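Local coordinates for DUF72 domain-containing protein (Thermotoga maritima, PDB 1VPQ), which is of unknown function but belongs to the DUF72 family, whose TIM-barrel fold is most often found in enzymes, at residues E227-L232 with A262-K267; F250-C253 with Q257-I260. One frame throughout, in Å; residues are numbered along the deposited sequence.

Contact 1: residues E227-L232 with A262-K267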
ATOM      1  N   GLU A 227      13.895   7.559  15.820  1.00 33.40           N
ATOM      2  CA  GLU A 227      13.546   6.684  16.945  1.00 33.99           C
ATOM      3  C   GLU A 227      12.357   5.780  16.603  1.00 33.68           C
ATOM      4  O   GLU A 227      12.396   4.571  16.854  1.00 33.45           O
ATOM      5  CB  GLU A 227      13.214   7.507  18.194  1.00 34.43           C
ATOM      6  CG  GLU A 227      14.337   8.428  18.683  1.00 36.83           C
ATOM      7  CD  GLU A 227      15.425   7.697  19.489  1.00 40.37           C
ATOM      8  OE1 GLU A 227      15.980   6.682  18.987  1.00 41.83           O
ATOM      9  OE2 GLU A 227      15.737   8.158  20.621  1.00 42.07           O
ATOM     10  N   GLU A 228      11.307   6.371  16.035  1.00 33.33           N
ATOM     11  CA  GLU A 228      10.113   5.598  15.671  1.00 33.29           C
ATOM     12  C   GLU A 228      10.329   4.708  14.443  1.00 32.92           C
ATOM     13  O   GLU A 228       9.815   3.597  14.401  1.00 32.95           O
ATOM     14  CB  GLU A 228       8.845   6.465  15.554  1.00 33.39           C
ATOM     15  CG  GLU A 228       8.941   7.705  14.698  1.00 34.24           C
ATOM     16  CD  GLU A 228       7.867   8.761  15.035  1.00 35.24           C
ATOM     17  OE1 GLU A 228       6.954   8.475  15.837  1.00 37.14           O
ATOM     18  OE2 GLU A 228       7.937   9.888  14.495  1.00 34.26           O
ATOM     19  N   LEU A 229      11.122   5.163  13.475  1.00 32.46           N
ATOM     20  CA  LEU A 229      11.512   4.304  12.345  1.00 32.08           C
ATOM     21  C   LEU A 229      12.230   3.036  12.820  1.00 31.73           C
ATOM     22  O   LEU A 229      11.979   1.952  12.312  1.00 31.45           O
ATOM     23  CB  LEU A 229      12.398   5.059  11.363  1.00 31.80           C
ATOM     24  CG  LEU A 229      11.728   6.219  10.630  1.00 32.06           C
ATOM     25  CD1 LEU A 229      12.781   7.082   9.972  1.00 31.99           C
ATOM     26  CD2 LEU A 229      10.700   5.729   9.607  1.00 31.69           C
ATOM     27  N   LYS A 230      13.119   3.192  13.796  1.00 31.70           N
ATOM     28  CA  LYS A 230      13.838   2.068  14.395  1.00 31.79           C
ATOM     29  C   LYS A 230      12.901   1.047  15.039  1.00 31.96           C
ATOM     30  O   LYS A 230      13.089  -0.159  14.868  1.00 32.31           O
ATOM     31  CB  LYS A 230      14.846   2.571  15.435  1.00 31.76           C
ATOM     32  N   THR A 231      11.905   1.526  15.787  1.00 32.05           N
ATOM     33  CA  THR A 231      10.929   0.644  16.437  1.00 31.82           C
ATOM     34  C   THR A 231      10.098  -0.105  15.395  1.00 31.64           C
ATOM     35  O   THR A 231       9.828  -1.295  15.550  1.00 31.63           O
ATOM     36  CB  THR A 231       9.982   1.409  17.415  1.00 31.84           C
ATOM     37  OG1 THR A 231       9.246   2.420  16.714  1.00 32.42           O
ATOM     38  CG2 THR A 231      10.761   2.057  18.541  1.00 31.71           C
ATOM     39  N   LEU A 232       9.705   0.592  14.329  1.00 31.59           N
ATOM     40  CA  LEU A 232       8.989  -0.045  13.213  1.00 31.43           C
ATOM     41  C   LEU A 232       9.889  -1.042  12.497  1.00 31.68           C
ATOM     42  O   LEU A 232       9.444  -2.131  12.125  1.00 31.56           O
ATOM     43  CB  LEU A 232       8.477   0.993  12.210  1.00 31.22           C
ATOM     44  CG  LEU A 232       7.434   1.992  12.730  1.00 30.26           C
ATOM     45  CD1 LEU A 232       7.189   3.087  11.700  1.00 30.85           C
ATOM     46  CD2 LEU A 232       6.134   1.307  13.096  1.00 28.97           C
ATOM     47  N   ALA A 262      11.362   6.686   3.774  1.00 25.69           N
ATOM     48  CA  ALA A 262      11.554   5.405   3.092  1.00 25.77           C
ATOM     49  C   ALA A 262      13.037   5.162   2.823  1.00 25.40           C
ATOM     50  O   ALA A 262      13.522   4.026   2.913  1.00 25.42           O
ATOM     51  CB  ALA A 262      10.745   5.358   1.794  1.00 26.06           C
ATOM     52  N   LEU A 263      13.740   6.239   2.490  1.00 25.05           N
ATOM     53  CA  LEU A 263      15.192   6.211   2.298  1.00 25.07           C
ATOM     54  C   LEU A 263      15.952   5.970   3.606  1.00 24.85           C
ATOM     55  O   LEU A 263      16.990   5.304   3.605  1.00 24.24           O
ATOM     56  CB  LEU A 263      15.679   7.514   1.665  1.00 25.03           C
ATOM     57  CG  LEU A 263      15.309   7.767   0.201  1.00 25.47           C
ATOM     58  CD1 LEU A 263      15.575   9.202  -0.151  1.00 25.37           C
ATOM     59  CD2 LEU A 263      16.074   6.840  -0.736  1.00 26.16           C
ATOM     60  N   GLN A 264      15.448   6.535   4.705  1.00 24.79           N
ATOM     61  CA  GLN A 264      16.023   6.297   6.031  1.00 24.84           C
ATOM     62  C   GLN A 264      15.839   4.844   6.410  1.00 25.30           C
ATOM     63  O   GLN A 264      16.753   4.196   6.901  1.00 25.36           O
ATOM     64  CB  GLN A 264      15.351   7.172   7.084  1.00 24.71           C
ATOM     65  CG  GLN A 264      15.744   8.620   7.043  1.00 24.11           C
ATOM     66  CD  GLN A 264      14.859   9.468   7.931  1.00 23.97           C
ATOM     67  OE1 GLN A 264      13.723   9.770   7.590  1.00 23.57           O
ATOM     68  NE2 GLN A 264      15.381   9.860   9.073  1.00 24.43           N
ATOM     69  N   PHE A 265      14.636   4.345   6.170  1.00 26.21           N
ATOM     70  CA  PHE A 265      14.290   2.953   6.443  1.00 26.73           C
ATOM     71  C   PHE A 265      15.117   1.985   5.594  1.00 26.92           C
ATOM     72  O   PHE A 265      15.602   0.968   6.089  1.00 26.67           O
ATOM     73  CB  PHE A 265      12.798   2.744   6.166  1.00 27.13           C
ATOM     74  CG  PHE A 265      12.236   1.501   6.775  1.00 26.82           C
ATOM     75  CD1 PHE A 265      11.817   1.498   8.093  1.00 27.48           C
ATOM     76  CD2 PHE A 265      12.112   0.350   6.030  1.00 27.37           C
ATOM     77  CE1 PHE A 265      11.289   0.373   8.660  1.00 27.51           C
ATOM     78  CE2 PHE A 265      11.592  -0.787   6.587  1.00 28.08           C
ATOM     79  CZ  PHE A 265      11.178  -0.778   7.913  1.00 28.20           C
ATOM     80  N   LYS A 266      15.263   2.319   4.314  1.00 27.38           N
ATOM     81  CA  LYS A 266      16.032   1.507   3.358  1.00 27.61           C
ATOM     82  C   LYS A 266      17.496   1.369   3.785  1.00 27.94           C
ATOM     83  O   LYS A 266      18.097   0.296   3.654  1.00 27.55           O
ATOM     84  CB  LYS A 266      15.920   2.123   1.959  1.00 27.56           C
ATOM     85  CG  LYS A 266      16.883   1.589   0.919  1.00 28.21           C
ATOM     86  CD  LYS A 266      16.535   2.128  -0.465  1.00 28.90           C
ATOM     87  CE  LYS A 266      17.784   2.439  -1.272  1.00 30.07           C
ATOM     88  NZ  LYS A 266      18.433   3.709  -0.828  1.00 30.86           N
ATOM     89  N   LYS A 267      18.049   2.469   4.291  1.00 28.36           N
ATOM     90  CA  LYS A 267      19.385   2.505   4.879  1.00 28.81           C
ATOM     91  C   LYS A 267      19.514   1.520   6.045  1.00 29.51           C
ATOM     92  O   LYS A 267      20.518   0.818   6.165  1.00 29.10           O
ATOM     93  CB  LYS A 267      19.692   3.930   5.357  1.00 28.83           C
ATOM     94  CG  LYS A 267      21.064   4.127   5.990  1.00 28.52           C
ATOM     95  CD  LYS A 267      21.078   3.908   7.502  1.00 28.94           C
ATOM     96  CE  LYS A 267      22.453   4.221   8.090  1.00 29.41           C
ATOM     97  NZ  LYS A 267      22.527   3.991   9.552  1.00 30.04           N
TER
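Leu229 and Gln264 meet as a methyl packed on the face of an amide, their side chains crossing at about a right angle. The CD1 methyl of Leu229 rests on one face of the Gln264 amide, 3.7 Å from OE1, 3.8 Å from CD and 3.9 Å from NE2 of that residue. Leucine suits the place because its methyl is apolar and reaches that face without needing a hydrogen-bonding partner. The polar end of Gln264 looks to its own helix, where OE1 accepts a hydrogen bond from Asn261 ND2.

The second kind of contact is ring against backbone. Phe265 has CG anti to the backbone N (chi1 -163°), a torsion that carries the ring toward 227-232. Its edge meets main-chain atoms near the ring plane: CE1 lies 4.0 Å from Leu229 O and 4.3 Å from Leu232 C. The same side chain packs on Val248 and Val16 of the barrel strands.

The axes of the two short segments pass 10.4 Å apart at -54°, with the Leu229, Gln264 and Phe265 side chains filling the space between them. With no hydrogen bond or ion pair between the segments, this contact probably rests on close fit and burial of apolar surface.

Contact 2: residues F250-C253 with Q257-I260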
ATOM      1  N   PHE A 250       5.623   3.714   2.471  1.00 29.88           N
ATOM      2  CA  PHE A 250       5.409   4.958   3.226  1.00 29.65           C
ATOM      3  C   PHE A 250       4.453   5.859   2.475  1.00 29.80           C
ATOM      4  O   PHE A 250       4.653   6.139   1.293  1.00 29.65           O
ATOM      5  CB  PHE A 250       6.720   5.721   3.434  1.00 29.72           C
ATOM      6  CG  PHE A 250       7.559   5.192   4.549  1.00 29.12           C
ATOM      7  CD1 PHE A 250       8.325   4.048   4.369  1.00 28.78           C
ATOM      8  CD2 PHE A 250       7.585   5.830   5.775  1.00 29.45           C
ATOM      9  CE1 PHE A 250       9.107   3.550   5.390  1.00 28.20           C
ATOM     10  CE2 PHE A 250       8.364   5.339   6.804  1.00 29.50           C
ATOM     11  CZ  PHE A 250       9.131   4.189   6.605  1.00 28.91           C
ATOM     12  N   ASN A 251       3.443   6.346   3.186  1.00 29.93           N
ATOM     13  CA  ASN A 251       2.307   7.017   2.581  1.00 30.31           C
ATOM     14  C   ASN A 251       2.211   8.488   2.964  1.00 30.01           C
ATOM     15  O   ASN A 251       1.322   9.196   2.491  1.00 29.77           O
ATOM     16  CB  ASN A 251       1.019   6.288   3.001  1.00 30.63           C
ATOM     17  CG  ASN A 251      -0.129   6.530   2.046  1.00 31.70           C
ATOM     18  OD1 ASN A 251       0.068   6.699   0.841  1.00 33.20           O
ATOM     19  ND2 ASN A 251      -1.341   6.545   2.579  1.00 32.51           N
ATOM     20  N   ASN A 252       3.111   8.930   3.838  1.00 30.05           N
ATOM     21  CA  ASN A 252       3.154  10.320   4.297  1.00 30.17           C
ATOM     22  C   ASN A 252       3.845  11.187   3.264  1.00 30.53           C
ATOM     23  O   ASN A 252       4.865  11.801   3.542  1.00 30.68           O
ATOM     24  CB  ASN A 252       3.844  10.431   5.663  1.00 30.06           C
ATOM     25  CG  ASN A 252       5.242   9.822   5.682  1.00 29.40           C
ATOM     26  OD1 ASN A 252       5.470   8.743   5.142  1.00 29.44           O
ATOM     27  ND2 ASN A 252       6.176  10.504   6.333  1.00 27.82           N
ATOM     28  N   CYS A 253       3.263  11.239   2.069  1.00 31.17           N
ATOM     29  CA  CYS A 253       3.949  11.732   0.864  1.00 31.82           C
ATOM     30  C   CYS A 253       3.964  13.251   0.721  1.00 30.92           C
ATOM     31  O   CYS A 253       4.599  13.780  -0.191  1.00 30.42           O
ATOM     32  CB  CYS A 253       3.333  11.093  -0.396  1.00 32.04           C
ATOM     33  SG  CYS A 253       3.720   9.305  -0.624  1.00 36.87           S
ATOM     34  N   GLN A 257       8.110  13.722   2.410  1.00 27.99           N
ATOM     35  CA  GLN A 257       8.388  13.158   3.721  1.00 27.75           C
ATOM     36  C   GLN A 257       8.445  11.638   3.653  1.00 27.70           C
ATOM     37  O   GLN A 257       9.322  11.025   4.258  1.00 27.71           O
ATOM     38  CB  GLN A 257       7.359  13.658   4.744  1.00 27.80           C
ATOM     39  CG  GLN A 257       7.656  15.096   5.174  1.00 28.39           C
ATOM     40  CD  GLN A 257       6.512  15.803   5.874  1.00 29.37           C
ATOM     41  OE1 GLN A 257       5.357  15.713   5.459  1.00 30.79           O
ATOM     42  NE2 GLN A 257       6.839  16.549   6.929  1.00 28.68           N
ATOM     43  N   ALA A 258       7.529  11.045   2.891  1.00 27.57           N
ATOM     44  CA  ALA A 258       7.494   9.597   2.676  1.00 27.66           C
ATOM     45  C   ALA A 258       8.789   9.074   2.059  1.00 27.58           C
ATOM     46  O   ALA A 258       9.319   8.050   2.485  1.00 28.04           O
ATOM     47  CB  ALA A 258       6.318   9.224   1.794  1.00 27.58           C
ATOM     48  N   ALA A 259       9.282   9.781   1.045  1.00 27.62           N
ATOM     49  CA  ALA A 259      10.525   9.419   0.369  1.00 27.12           C
ATOM     50  C   ALA A 259      11.719   9.521   1.324  1.00 27.06           C
ATOM     51  O   ALA A 259      12.544   8.608   1.374  1.00 27.09           O
ATOM     52  CB  ALA A 259      10.727  10.283  -0.853  1.00 27.04           C
ATOM     53  N   ILE A 260      11.794  10.618   2.085  1.00 26.82           N
ATOM     54  CA  ILE A 260      12.824  10.793   3.123  1.00 26.65           C
ATOM     55  C   ILE A 260      12.822   9.613   4.089  1.00 26.44           C
ATOM     56  O   ILE A 260      13.846   8.946   4.264  1.00 26.79           O
ATOM     57  CB  ILE A 260      12.651  12.134   3.906  1.00 26.89           C
ATOM     58  CG1 ILE A 260      13.008  13.318   3.004  1.00 26.42           C
ATOM     59  CG2 ILE A 260      13.544  12.178   5.155  1.00 27.02           C
ATOM     60  CD1 ILE A 260      12.645  14.687   3.568  1.00 26.59           C
TER
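Asn252 O meets Ala258 N at 2.8 Å, a weak backbone hydrogen bond with an N-H...O angle of only 116°, and Asn252 itself is the centre of an inverse gamma turn closed by a weak bond from Cys253 N to Asn251 O. The tight turn folds the chain round the first turn of helix 257-270, and Ala258 faces into it. Its CB lies 3.4 Å from Asn252 O, 3.6 Å from Cys253 SG and 3.9 Å from Phe250 CB, so alanine suits a place enclosed on several sides. Phe250 points its CB toward the helix, 3.6 Å from Ala258 O, while its ring leads off to pack edge-to-face with Phe204.

The side chain of Asn252 has CG between the backbone N and the carbonyl carbon (chi1 55°), which lays the amide alongside the helix start. OD1 comes within 3.3 Å of Ala258 CA and lies in plane at the edge of the Phe250 ring; buried here, it has no hydrogen-bonding partner in the model. ND2, 3.7 Å from Gln257 CB, is well satisfied, donating to Tyr222 O and Asn261 OD1. With an alanine here, lacking the amide, Tyr222 O and Asn261 OD1 would probably be left without this donor, and the tie between the turn, the Tyr222 loop and the helix is likely to weaken.

Asn251 turns away from the helix, its ND2 hydrogen-bonded to His205 ND1 and close to a bound sulfate, probably from the crystallisation liquor. A strand passing through a short loop into its helix is the beta-alpha unit of a TIM barrel, and loops at this C-terminal end of the strands usually form the active site in such folds; the sulfate is consistent with a pocket here.

In the fold
Contact 2 begins after 227-232 and ends before 262-267, so its residues fall within the span that contact 1 brackets: helix 226-240 comes first, then strand 245-250, the turn beyond it, and helix 257-270, which both contacts use. Their centres are about 11 Å apart. Phe250 joins them directly, with its CE2 3.7 Å from Leu229 CD2 and its CD1 3.7 Å from Ala262 CA. Contact 2 lies where the chain passes from strand 245-250 into helix 257-270, while contact 1 joins that helix to its neighbour in the barrel's outer layer, helix 226-240. Both lie near strand 13-18, where the parallel sheet's last strand meets its first.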